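Long-range contact in uncharacterized protein (Neisseria gonorrhoeae, PDB 5V77), which is of unknown function and belongs to the NGO_1070-like family, folding as an all-beta chain built from antiparallel strands: residues K11-N16 / I106-L111. Residues are numbered along the deposited sequence; the frame is centred on the assembly and turned at random. Where two conformers were deposited one is given.
Sequences KNIFHN and INFEPL
Mainly apolar side-chain packing, without a hydrogen bond between the segments, brings I13 and F14 against F108 where strands 9-13 and 105-109 face each other across the fold without pairing. The contact is partly buried, with I13 and F14 on its buried side. Each strand takes its backbone bonds from another neighbour: I13 pairs with I80 in strand 75-84, and E109 with Y46 in strand 43-58. F108 reaches across from one side and I13 comes to meet it from the other. The I13 CD1 methyl sits over one face of the F108 ring, 4.1 Å from the centroid and 19° off the normal, a CH-pi contact displaced toward the rim. CG2, the other branch of I13, comes within 4.0 Å of F108 CZ. F14 slides past F108 in the opposite direction, its CE1 3.7 Å from F108 CD1; the two ring planes stand at 90°, their centroids 5.8 Å apart. At the edge of the F14 ring, CZ lies 3.5 Å from E109 O, the carbonyl oxygen of the cis peptide bond to P110. F35 and F44 also meet F14 edge-to-face, so the ring belongs to a wider aromatic cluster. Between these segments the attraction is thus probably mostly dispersive, with a weak electrostatic term where the carbonyl O of E109 meets the positive rim of F14.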
# COMPACT_ATOMS: atom_id res chain seq x y z
N LYS A 11 18.05 -3.38 12.95
CA LYS A 11 19.04 -3.77 11.95
C LYS A 11 18.82 -2.96 10.68
O LYS A 11 17.68 -2.74 10.28
CB LYS A 11 18.93 -5.27 11.67
CG LYS A 11 20.03 -5.86 10.82
CD LYS A 11 19.96 -7.38 10.86
CE LYS A 11 19.46 -7.97 9.55
NZ LYS A 11 18.93 -9.35 9.73
N ASN A 12 19.90 -2.50 10.06
CA ASN A 12 19.81 -1.78 8.81
C ASN A 12 20.12 -2.72 7.66
O ASN A 12 21.15 -3.40 7.67
CB ASN A 12 20.76 -0.58 8.78
CG ASN A 12 20.27 0.57 9.62
OD1 ASN A 12 19.20 1.13 9.37
ND2 ASN A 12 21.05 0.95 10.63
N ILE A 13 19.23 -2.77 6.67
CA ILE A 13 19.39 -3.64 5.52
C ILE A 13 19.22 -2.82 4.24
O ILE A 13 18.77 -1.68 4.27
CB ILE A 13 18.41 -4.83 5.53
CG1 ILE A 13 16.96 -4.33 5.39
CG2 ILE A 13 18.60 -5.64 6.80
CD1 ILE A 13 15.96 -5.42 5.15
N PHE A 14 19.63 -3.42 3.12
CA PHE A 14 19.38 -2.87 1.78
C PHE A 14 19.95 -1.45 1.66
O PHE A 14 19.22 -0.48 1.43
CB PHE A 14 17.88 -2.91 1.45
CG PHE A 14 17.44 -4.21 0.85
CD1 PHE A 14 17.71 -5.41 1.48
CD2 PHE A 14 16.75 -4.24 -0.36
CE1 PHE A 14 17.32 -6.62 0.93
CE2 PHE A 14 16.35 -5.46 -0.90
CZ PHE A 14 16.64 -6.64 -0.27
N HIS A 15 21.27 -1.36 1.81
CA HIS A 15 21.94 -0.07 1.69
C HIS A 15 21.96 0.40 0.24
O HIS A 15 22.24 -0.38 -0.68
CB HIS A 15 23.37 -0.14 2.21
CG HIS A 15 23.48 -0.21 3.70
ND1 HIS A 15 22.65 -0.99 4.48
CD2 HIS A 15 24.35 0.38 4.56
CE1 HIS A 15 23.00 -0.86 5.75
NE2 HIS A 15 24.02 -0.03 5.82
N ASN A 16 21.66 1.68 0.04
CA ASN A 16 21.76 2.35 -1.25
C ASN A 16 21.02 1.58 -2.35
O ASN A 16 21.59 1.16 -3.35
CB ASN A 16 23.23 2.59 -1.61
CG ASN A 16 23.95 3.43 -0.56
OD1 ASN A 16 23.33 4.21 0.17
ND2 ASN A 16 25.26 3.27 -0.46
N ILE A 106 9.10 -11.14 7.88
CA ILE A 106 9.71 -10.31 6.85
C ILE A 106 11.00 -10.99 6.45
O ILE A 106 11.83 -11.30 7.32
CB ILE A 106 9.96 -8.86 7.32
CG1 ILE A 106 8.62 -8.18 7.64
CG2 ILE A 106 10.72 -8.08 6.23
CD1 ILE A 106 8.73 -6.71 8.05
N ASN A 107 11.13 -11.32 5.17
CA ASN A 107 12.32 -11.97 4.63
C ASN A 107 12.79 -11.18 3.42
O ASN A 107 12.06 -10.33 2.90
CB ASN A 107 12.05 -13.42 4.22
CG ASN A 107 11.68 -14.29 5.39
OD1 ASN A 107 10.55 -14.76 5.50
ND2 ASN A 107 12.63 -14.52 6.29
N PHE A 108 14.00 -11.47 2.96
CA PHE A 108 14.51 -10.70 1.85
C PHE A 108 15.64 -11.45 1.15
O PHE A 108 16.28 -12.34 1.73
CB PHE A 108 14.99 -9.31 2.32
CG PHE A 108 15.95 -9.36 3.47
CD1 PHE A 108 17.32 -9.44 3.25
CD2 PHE A 108 15.50 -9.29 4.78
CE1 PHE A 108 18.22 -9.47 4.31
CE2 PHE A 108 16.40 -9.33 5.85
CZ PHE A 108 17.76 -9.41 5.60
N GLU A 109 15.84 -11.11 -0.13
CA GLU A 109 16.92 -11.62 -0.96
C GLU A 109 17.47 -10.43 -1.75
O GLU A 109 16.70 -9.55 -2.17
CB GLU A 109 16.46 -12.72 -1.94
CG GLU A 109 16.19 -14.09 -1.33
CD GLU A 109 17.43 -14.96 -1.28
OE1 GLU A 109 17.31 -16.20 -1.42
OE2 GLU A 109 18.53 -14.39 -1.11
N PRO A 110 18.79 -10.36 -1.95
CA PRO A 110 19.79 -11.30 -1.42
C PRO A 110 20.03 -11.06 0.06
O PRO A 110 19.50 -10.09 0.61
CB PRO A 110 21.03 -11.00 -2.26
CG PRO A 110 20.91 -9.61 -2.63
CD PRO A 110 19.41 -9.36 -2.83
N LEU A 111 20.79 -11.94 0.71
CA LEU A 111 21.06 -11.77 2.13
C LEU A 111 22.13 -10.72 2.41
O LEU A 111 22.25 -10.27 3.55
CB LEU A 111 21.46 -13.10 2.76
CG LEU A 111 20.35 -14.16 2.74
CD1 LEU A 111 20.73 -15.40 3.56
CD2 LEU A 111 19.03 -13.56 3.23